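Local coordinates for protein homoserine O-acetyltransferase (Bacillus anthracis str. 'Ames Ancestor', PDB 3I1I) that probably transfers an acetyl group from acetyl-CoA to the hydroxyl of L-homoserine, giving O-acetylhomoserine for methionine synthesis, at residues V172-P185 with A308-P322. Residues are numbered along the deposited sequence; the frame is centred on the assembly and turned at random.
Sequences VERMIGVITNPQNP and ANVLMIPCKQDLLQP
Ile313 sends its CD1 between two side chains of the neighbouring strand, 3.8 Å from Ile176 CG2 and 4.1 Å from Val178 CG2; it lies alongside Val178, and Phe368 of helix 362-370 packs over Ile176 and Leu311 on this face. On the other face the selenomethionines Met175 and Met312 bring their SE atoms within 4.4 Å of each other. Met312, bent at both chi2 and chi3, crosses over Gly177, which has no side chain to block it, and its CE ends 3.6 Å from Thr180 CG2. Met175 instead rests its CE against both methyls of Val310.

Between these faces, strands 174-178 and 309-313 run parallel, their axes 4.7 Å apart at closest approach, as neighbours in the central sheet of the alpha/beta hydrolase fold. Six backbone hydrogen bonds link the two segments, the first from Asn309 N to Glu173 O and the last from Ile179 N to Ile313 O.

Beyond the strand ends the contact turns polar around Gln321. Its OE1 accepts Asn181 ND2 at 2.8 Å, in the plane of the Gln321 carbonyl, while its NE2 gives a bond of 3.0 Å to Asn184 OD1; Asn184 ND2 bonds in turn to Ser189 OG on helix 186-202. The two asparagines thus hold both ends of one amide, whose plane is turned 60° from that of Asn181. Asn181 ND2 also reaches Pro322 O, and Pro185 CG packs on Pro322 CD.

Earlier in the same loop, Asp318 OD1 accepts Leu320 N, closing an Asx turn, and also Gln321 N, the further bond of an Asx motif, leaving OD2 beside Ile179 CB and hydrogen-bonded to His351 ND1. With Ser155 on the probable nucleophile elbow, this fits a Ser-His-Asp triad: the buried amide network probably helps hold the loop after strand 309-313, and the backbone bonds to OD1 probably help set the carboxylate's orientation toward the histidine.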
ATOM      1  N   VAL A 172     -18.291 -16.478 -30.156  1.00 26.79           N
ATOM      2  CA  VAL A 172     -17.918 -15.071 -30.121  1.00 25.44           C
ATOM      3  C   VAL A 172     -17.450 -14.568 -31.488  1.00 25.15           C
ATOM      4  O   VAL A 172     -16.416 -14.965 -31.997  1.00 25.26           O
ATOM      5  CB  VAL A 172     -16.808 -14.835 -29.071  1.00 25.42           C
ATOM      6  CG1 VAL A 172     -16.385 -13.358 -29.033  1.00 25.12           C
ATOM      7  CG2 VAL A 172     -17.242 -15.327 -27.675  1.00 24.70           C
ATOM      8  N   GLU A 173     -18.187 -13.651 -32.076  1.00 25.22           N
ATOM      9  CA  GLU A 173     -17.803 -13.114 -33.374  1.00 25.49           C
ATOM     10  C   GLU A 173     -16.704 -12.074 -33.277  1.00 23.99           C
ATOM     11  O   GLU A 173     -15.828 -11.988 -34.165  1.00 23.05           O
ATOM     12  CB  GLU A 173     -19.006 -12.515 -34.078  1.00 26.05           C
ATOM     13  CG  GLU A 173     -20.049 -13.576 -34.365  1.00 28.99           C
ATOM     14  CD  GLU A 173     -21.238 -13.071 -35.148  1.00 32.31           C
ATOM     15  OE1 GLU A 173     -21.219 -11.941 -35.691  1.00 37.99           O
ATOM     16  OE2 GLU A 173     -22.206 -13.835 -35.231  1.00 39.74           O
ATOM     17  N   ARG A 174     -16.775 -11.291 -32.202  1.00 22.78           N
ATOM     18  CA  ARG A 174     -15.938 -10.130 -32.020  1.00 22.27           C
ATOM     19  C   ARG A 174     -15.658  -9.946 -30.566  1.00 22.03           C
ATOM     20  O   ARG A 174     -16.549 -10.068 -29.744  1.00 21.65           O
ATOM     21  CB  ARG A 174     -16.648  -8.898 -32.515  1.00 22.16           C
ATOM     22  CG  ARG A 174     -16.970  -8.919 -33.975  1.00 22.40           C
ATOM     23  CD  ARG A 174     -17.778  -7.682 -34.401  1.00 23.14           C
ATOM     24  NE  ARG A 174     -18.295  -7.844 -35.743  1.00 22.28           N
ATOM     25  CZ  ARG A 174     -19.288  -8.673 -36.078  1.00 26.22           C
ATOM     26  NH1 ARG A 174     -19.926  -9.417 -35.169  1.00 23.51           N
ATOM     27  NH2 ARG A 174     -19.654  -8.766 -37.351  1.00 26.78           N
HETATM   28  N   MSE A 175     -14.421  -9.611 -30.236  1.00 22.39           N
HETATM   29  CA  MSE A 175     -14.090  -9.274 -28.849  1.00 22.11           C
HETATM   30  C   MSE A 175     -13.396  -7.913 -28.802  1.00 21.59           C
HETATM   31  O   MSE A 175     -12.496  -7.663 -29.574  1.00 22.32           O
HETATM   32  CB  MSE A 175     -13.219 -10.348 -28.249  1.00 21.66           C
HETATM   33  CG  MSE A 175     -13.000 -10.174 -26.759  1.00 23.98           C
HETATM   34 SE   MSE A 175     -11.357  -9.183 -26.402  0.65 25.91          SE
HETATM   35  CE  MSE A 175     -10.130 -10.622 -26.852  1.00 25.57           C
ATOM     36  N   ILE A 176     -13.836  -7.023 -27.924  1.00 20.87           N
ATOM     37  CA  ILE A 176     -13.197  -5.712 -27.794  1.00 20.08           C
ATOM     38  C   ILE A 176     -12.760  -5.603 -26.347  1.00 19.50           C
ATOM     39  O   ILE A 176     -13.578  -5.655 -25.436  1.00 19.55           O
ATOM     40  CB  ILE A 176     -14.147  -4.541 -28.100  1.00 20.39           C
ATOM     41  CG1 ILE A 176     -14.757  -4.669 -29.506  1.00 21.91           C
ATOM     42  CG2 ILE A 176     -13.400  -3.207 -27.949  1.00 19.45           C
ATOM     43  CD1 ILE A 176     -15.633  -3.472 -29.942  1.00 22.14           C
ATOM     44  N   GLY A 177     -11.467  -5.466 -26.143  1.00 18.37           N
ATOM     45  CA  GLY A 177     -10.909  -5.429 -24.826  1.00 18.69           C
ATOM     46  C   GLY A 177     -10.318  -4.046 -24.598  1.00 18.99           C
ATOM     47  O   GLY A 177      -9.273  -3.685 -25.205  1.00 18.92           O
ATOM     48  N   VAL A 178     -10.977  -3.276 -23.737  1.00 18.33           N
ATOM     49  CA  VAL A 178     -10.567  -1.902 -23.445  1.00 17.82           C
ATOM     50  C   VAL A 178      -9.754  -1.811 -22.145  1.00 17.72           C
ATOM     51  O   VAL A 178     -10.101  -2.432 -21.127  1.00 18.02           O
ATOM     52  CB  VAL A 178     -11.804  -0.981 -23.366  1.00 18.08           C
ATOM     53  CG1 VAL A 178     -11.355   0.512 -23.229  1.00 18.04           C
ATOM     54  CG2 VAL A 178     -12.680  -1.177 -24.594  1.00 15.07           C
ATOM     55  N   ILE A 179      -8.658  -1.061 -22.186  1.00 18.27           N
ATOM     56  CA  ILE A 179      -7.735  -0.885 -21.009  1.00 18.13           C
ATOM     57  C   ILE A 179      -7.547  -2.156 -20.186  1.00 18.54           C
ATOM     58  O   ILE A 179      -7.787  -2.175 -19.002  1.00 18.21           O
ATOM     59  CB  ILE A 179      -8.146   0.327 -20.119  1.00 18.56           C
ATOM     60  CG1 ILE A 179      -9.617   0.220 -19.632  1.00 18.29           C
ATOM     61  CG2 ILE A 179      -7.959   1.621 -20.910  1.00 15.21           C
ATOM     62  CD1 ILE A 179      -9.897   1.012 -18.378  1.00 16.21           C
ATOM     63  N   THR A 180      -7.110  -3.221 -20.856  1.00 19.25           N
ATOM     64  CA  THR A 180      -6.977  -4.544 -20.268  1.00 19.87           C
ATOM     65  C   THR A 180      -5.686  -5.258 -20.801  1.00 20.05           C
ATOM     66  O   THR A 180      -4.921  -4.695 -21.577  1.00 20.26           O
ATOM     67  CB  THR A 180      -8.273  -5.399 -20.551  1.00 20.20           C
ATOM     68  OG1 THR A 180      -8.308  -6.562 -19.700  1.00 20.41           O
ATOM     69  CG2 THR A 180      -8.345  -5.838 -22.036  1.00 19.67           C
ATOM     70  N   ASN A 181      -5.474  -6.507 -20.382  1.00 19.76           N
ATOM     71  CA  ASN A 181      -4.311  -7.327 -20.809  1.00 19.01           C
ATOM     72  C   ASN A 181      -4.661  -8.804 -20.640  1.00 18.82           C
ATOM     73  O   ASN A 181      -5.554  -9.146 -19.837  1.00 18.02           O
ATOM     74  CB  ASN A 181      -3.074  -7.014 -19.971  1.00 18.44           C
ATOM     75  CG  ASN A 181      -2.246  -5.915 -20.554  1.00 20.18           C
ATOM     76  OD1 ASN A 181      -1.983  -5.917 -21.749  1.00 22.68           O
ATOM     77  ND2 ASN A 181      -1.840  -4.949 -19.727  1.00 20.89           N
ATOM     78  N   PRO A 182      -3.974  -9.681 -21.392  1.00 19.01           N
ATOM     79  CA  PRO A 182      -4.273 -11.100 -21.322  1.00 19.68           C
ATOM     80  C   PRO A 182      -3.834 -11.733 -20.014  1.00 19.72           C
ATOM     81  O   PRO A 182      -4.296 -12.819 -19.678  1.00 19.13           O
ATOM     82  CB  PRO A 182      -3.500 -11.695 -22.508  1.00 19.45           C
ATOM     83  CG  PRO A 182      -2.491 -10.699 -22.850  1.00 20.35           C
ATOM     84  CD  PRO A 182      -2.955  -9.380 -22.411  1.00 19.71           C
ATOM     85  N   GLN A 183      -2.912 -11.072 -19.322  1.00 20.15           N
ATOM     86  CA  GLN A 183      -2.358 -11.567 -18.061  1.00 20.91           C
ATOM     87  C   GLN A 183      -2.138 -10.372 -17.182  1.00 20.43           C
ATOM     88  O   GLN A 183      -1.570  -9.403 -17.645  1.00 21.62           O
ATOM     89  CB  GLN A 183      -1.012 -12.268 -18.300  1.00 21.31           C
ATOM     90  CG  GLN A 183      -1.100 -13.481 -19.206  1.00 23.39           C
ATOM     91  CD  GLN A 183       0.270 -14.107 -19.511  1.00 25.80           C
ATOM     92  OE1 GLN A 183       1.139 -13.445 -20.075  1.00 26.24           O
ATOM     93  NE2 GLN A 183       0.442 -15.395 -19.173  1.00 20.94           N
ATOM     94  N   ASN A 184      -2.613 -10.389 -15.941  1.00 20.28           N
ATOM     95  CA  ASN A 184      -2.498  -9.198 -15.134  1.00 20.02           C
ATOM     96  C   ASN A 184      -1.000  -8.938 -14.898  1.00 19.99           C
ATOM     97  O   ASN A 184      -0.278  -9.819 -14.453  1.00 18.99           O
ATOM     98  CB  ASN A 184      -3.223  -9.315 -13.808  1.00 20.45           C
ATOM     99  CG  ASN A 184      -3.474  -7.953 -13.183  1.00 22.65           C
ATOM    100  OD1 ASN A 184      -4.108  -7.123 -13.818  1.00 24.62           O
ATOM    101  ND2 ASN A 184      -2.996  -7.719 -11.951  1.00 22.76           N
ATOM    102  N   PRO A 185      -0.525  -7.740 -15.243  1.00 19.63           N
ATOM    103  CA  PRO A 185       0.896  -7.483 -15.053  1.00 19.95           C
ATOM    104  C   PRO A 185       1.333  -7.723 -13.629  1.00 19.70           C
ATOM    105  O   PRO A 185       0.557  -7.524 -12.695  1.00 19.52           O
ATOM    106  CB  PRO A 185       1.044  -6.013 -15.412  1.00 20.08           C
ATOM    107  CG  PRO A 185      -0.075  -5.771 -16.378  1.00 21.60           C
ATOM    108  CD  PRO A 185      -1.229  -6.594 -15.829  1.00 20.09           C
ATOM    109  N   ALA A 308     -12.560 -15.134 -32.760  1.00 19.47           N
ATOM    110  CA  ALA A 308     -13.230 -13.834 -32.903  1.00 19.37           C
ATOM    111  C   ALA A 308     -12.307 -12.857 -33.634  1.00 19.58           C
ATOM    112  O   ALA A 308     -11.089 -12.989 -33.582  1.00 19.03           O
ATOM    113  CB  ALA A 308     -13.577 -13.281 -31.554  1.00 18.69           C
ATOM    114  N   ASN A 309     -12.888 -11.882 -34.317  1.00 19.90           N
ATOM    115  CA  ASN A 309     -12.146 -10.685 -34.724  1.00 19.95           C
ATOM    116  C   ASN A 309     -11.801 -10.000 -33.430  1.00 19.46           C
ATOM    117  O   ASN A 309     -12.685  -9.857 -32.606  1.00 20.30           O
ATOM    118  CB  ASN A 309     -13.040  -9.735 -35.548  1.00 20.15           C
ATOM    119  CG  ASN A 309     -13.195 -10.148 -37.004  1.00 20.50           C
ATOM    120  OD1 ASN A 309     -12.844 -11.237 -37.396  1.00 23.06           O
ATOM    121  ND2 ASN A 309     -13.723  -9.244 -37.814  1.00 26.60           N
ATOM    122  N   VAL A 310     -10.551  -9.610 -33.217  1.00 19.61           N
ATOM    123  CA  VAL A 310     -10.144  -9.034 -31.919  1.00 19.93           C
ATOM    124  C   VAL A 310      -9.672  -7.581 -32.046  1.00 20.32           C
ATOM    125  O   VAL A 310      -8.861  -7.274 -32.925  1.00 18.60           O
ATOM    126  CB  VAL A 310      -9.016  -9.884 -31.247  1.00 20.65           C
ATOM    127  CG1 VAL A 310      -8.309  -9.104 -30.100  1.00 18.54           C
ATOM    128  CG2 VAL A 310      -9.590 -11.236 -30.745  1.00 20.23           C
ATOM    129  N   LEU A 311     -10.205  -6.706 -31.177  1.00 20.41           N
ATOM    130  CA  LEU A 311      -9.803  -5.291 -31.079  1.00 20.71           C
ATOM    131  C   LEU A 311      -9.380  -4.967 -29.641  1.00 20.66           C
ATOM    132  O   LEU A 311     -10.175  -5.095 -28.709  1.00 20.44           O
ATOM    133  CB  LEU A 311     -10.955  -4.358 -31.497  1.00 20.80           C
ATOM    134  CG  LEU A 311     -10.668  -2.822 -31.427  1.00 22.34           C
ATOM    135  CD1 LEU A 311      -9.431  -2.375 -32.324  1.00 19.07           C
ATOM    136  CD2 LEU A 311     -11.885  -1.998 -31.780  1.00 17.48           C
HETATM  137  N   MSE A 312      -8.116  -4.583 -29.456  1.00 20.61           N
HETATM  138  CA  MSE A 312      -7.609  -4.158 -28.137  1.00 19.25           C
HETATM  139  C   MSE A 312      -7.435  -2.612 -28.150  1.00 18.90           C
HETATM  140  O   MSE A 312      -6.849  -2.029 -29.098  1.00 17.18           O
HETATM  141  CB  MSE A 312      -6.278  -4.841 -27.817  1.00 20.12           C
HETATM  142  CG  MSE A 312      -6.237  -6.386 -27.775  1.00 21.26           C
HETATM  143 SE   MSE A 312      -7.485  -7.087 -26.461  0.65 28.26          SE
HETATM  144  CE  MSE A 312      -6.346  -6.701 -24.915  1.00 24.25           C
ATOM    145  N   ILE A 313      -7.971  -1.963 -27.111  1.00 18.63           N
ATOM    146  CA  ILE A 313      -7.947  -0.512 -26.976  1.00 18.45           C
ATOM    147  C   ILE A 313      -7.280  -0.141 -25.653  1.00 19.15           C
ATOM    148  O   ILE A 313      -7.944   0.045 -24.640  1.00 18.90           O
ATOM    149  CB  ILE A 313      -9.353   0.074 -27.033  1.00 18.43           C
ATOM    150  CG1 ILE A 313     -10.075  -0.387 -28.306  1.00 18.15           C
ATOM    151  CG2 ILE A 313      -9.331   1.621 -26.984  1.00 14.10           C
ATOM    152  CD1 ILE A 313     -11.603   0.085 -28.336  1.00 13.92           C
ATOM    153  N   PRO A 314      -5.939  -0.099 -25.645  1.00 20.00           N
ATOM    154  CA  PRO A 314      -5.215   0.343 -24.466  1.00 19.98           C
ATOM    155  C   PRO A 314      -5.011   1.874 -24.472  1.00 20.63           C
ATOM    156  O   PRO A 314      -5.163   2.538 -25.499  1.00 19.76           O
ATOM    157  CB  PRO A 314      -3.875  -0.348 -24.625  1.00 19.36           C
ATOM    158  CG  PRO A 314      -3.645  -0.342 -26.056  1.00 19.15           C
ATOM    159  CD  PRO A 314      -5.005  -0.571 -26.681  1.00 20.33           C
ATOM    160  N   CYS A 315      -4.644   2.386 -23.316  1.00 21.10           N
ATOM    161  CA  CYS A 315      -4.253   3.736 -23.173  1.00 22.13           C
ATOM    162  C   CYS A 315      -2.782   3.766 -22.856  1.00 22.40           C
ATOM    163  O   CYS A 315      -2.330   3.170 -21.869  1.00 21.84           O
ATOM    164  CB  CYS A 315      -5.013   4.401 -22.017  1.00 22.94           C
ATOM    165  SG  CYS A 315      -4.579   6.189 -21.946  1.00 25.50           S
ATOM    166  N   LYS A 316      -2.047   4.511 -23.665  1.00 23.21           N
ATOM    167  CA  LYS A 316      -0.603   4.644 -23.535  1.00 24.01           C
ATOM    168  C   LYS A 316      -0.099   5.123 -22.165  1.00 23.73           C
ATOM    169  O   LYS A 316       1.007   4.783 -21.758  1.00 23.26           O
ATOM    170  CB  LYS A 316      -0.140   5.628 -24.574  1.00 25.60           C
ATOM    171  CG  LYS A 316       1.370   5.853 -24.611  1.00 29.89           C
ATOM    172  CD  LYS A 316       1.692   6.686 -25.844  1.00 35.81           C
ATOM    173  CE  LYS A 316       3.037   6.314 -26.440  1.00 39.15           C
ATOM    174  NZ  LYS A 316       4.074   6.937 -25.616  1.00 43.22           N
ATOM    175  N   GLN A 317      -0.911   5.915 -21.471  1.00 23.00           N
ATOM    176  CA  GLN A 317      -0.577   6.394 -20.147  1.00 22.39           C
ATOM    177  C   GLN A 317      -1.126   5.516 -19.020  1.00 22.06           C
ATOM    178  O   GLN A 317      -1.079   5.904 -17.850  1.00 21.17           O
ATOM    179  CB  GLN A 317      -1.111   7.812 -19.987  1.00 22.61           C
ATOM    180  CG  GLN A 317      -0.325   8.860 -20.739  1.00 21.29           C
ATOM    181  CD  GLN A 317      -0.584   8.889 -22.222  1.00 23.65           C
ATOM    182  OE1 GLN A 317      -1.708   8.648 -22.715  1.00 25.67           O
ATOM    183  NE2 GLN A 317       0.461   9.160 -22.963  1.00 22.99           N
ATOM    184  N   ASP A 318      -1.663   4.348 -19.355  1.00 22.15           N
ATOM    185  CA  ASP A 318      -2.224   3.442 -18.324  1.00 22.01           C
ATOM    186  C   ASP A 318      -1.093   2.830 -17.543  1.00 21.69           C
ATOM    187  O   ASP A 318      -0.269   2.109 -18.130  1.00 21.06           O
ATOM    188  CB  ASP A 318      -3.010   2.320 -19.002  1.00 22.29           C
ATOM    189  CG  ASP A 318      -3.904   1.578 -18.069  1.00 21.33           C
ATOM    190  OD1 ASP A 318      -3.613   1.443 -16.844  1.00 19.49           O
ATOM    191  OD2 ASP A 318      -4.910   1.104 -18.609  1.00 19.49           O
ATOM    192  N   LEU A 319      -1.051   3.129 -16.241  1.00 21.48           N
ATOM    193  CA  LEU A 319      -0.084   2.558 -15.331  1.00 21.72           C
ATOM    194  C   LEU A 319      -0.495   1.195 -14.792  1.00 22.31           C
ATOM    195  O   LEU A 319       0.359   0.439 -14.242  1.00 22.86           O
ATOM    196  CB  LEU A 319       0.146   3.472 -14.145  1.00 21.87           C
ATOM    197  CG  LEU A 319       0.721   4.873 -14.394  1.00 24.68           C
ATOM    198  CD1 LEU A 319       0.455   5.739 -13.134  1.00 25.39           C
ATOM    199  CD2 LEU A 319       2.215   4.872 -14.755  1.00 22.98           C
ATOM    200  N   LEU A 320      -1.786   0.874 -14.869  1.00 22.86           N
ATOM    201  CA  LEU A 320      -2.286  -0.407 -14.321  1.00 23.29           C
ATOM    202  C   LEU A 320      -2.155  -1.483 -15.359  1.00 23.18           C
ATOM    203  O   LEU A 320      -1.854  -2.618 -15.032  1.00 24.34           O
ATOM    204  CB  LEU A 320      -3.752  -0.328 -13.887  1.00 23.83           C
ATOM    205  CG  LEU A 320      -4.001   0.434 -12.597  1.00 24.41           C
ATOM    206  CD1 LEU A 320      -5.492   0.809 -12.551  1.00 23.11           C
ATOM    207  CD2 LEU A 320      -3.570  -0.395 -11.365  1.00 25.32           C
ATOM    208  N   GLN A 321      -2.366  -1.116 -16.612  1.00 22.81           N
ATOM    209  CA  GLN A 321      -2.378  -2.062 -17.699  1.00 22.68           C
ATOM    210  C   GLN A 321      -1.494  -1.559 -18.843  1.00 23.27           C
ATOM    211  O   GLN A 321      -1.984  -0.964 -19.815  1.00 22.99           O
ATOM    212  CB  GLN A 321      -3.822  -2.271 -18.181  1.00 22.88           C
ATOM    213  CG  GLN A 321      -4.758  -2.982 -17.155  1.00 21.65           C
ATOM    214  CD  GLN A 321      -4.247  -4.346 -16.734  1.00 21.80           C
ATOM    215  OE1 GLN A 321      -3.437  -4.987 -17.433  1.00 25.60           O
ATOM    216  NE2 GLN A 321      -4.657  -4.771 -15.570  1.00 19.90           N
ATOM    217  N   PRO A 322      -0.175  -1.790 -18.730  1.00 23.49           N
ATOM    218  CA  PRO A 322       0.756  -1.300 -19.732  1.00 23.36           C
ATOM    219  C   PRO A 322       0.413  -1.813 -21.115  1.00 23.63           C
ATOM    220  O   PRO A 322       0.137  -2.997 -21.312  1.00 24.68           O
ATOM    221  CB  PRO A 322       2.077  -1.868 -19.258  1.00 23.49           C
ATOM    222  CG  PRO A 322       1.916  -1.994 -17.787  1.00 23.80           C
ATOM    223  CD  PRO A 322       0.524  -2.444 -17.616  1.00 23.61           C
TER
HETATM  224  O   HOH W   1      -3.602  -2.111 -21.881  1.00 37.37           O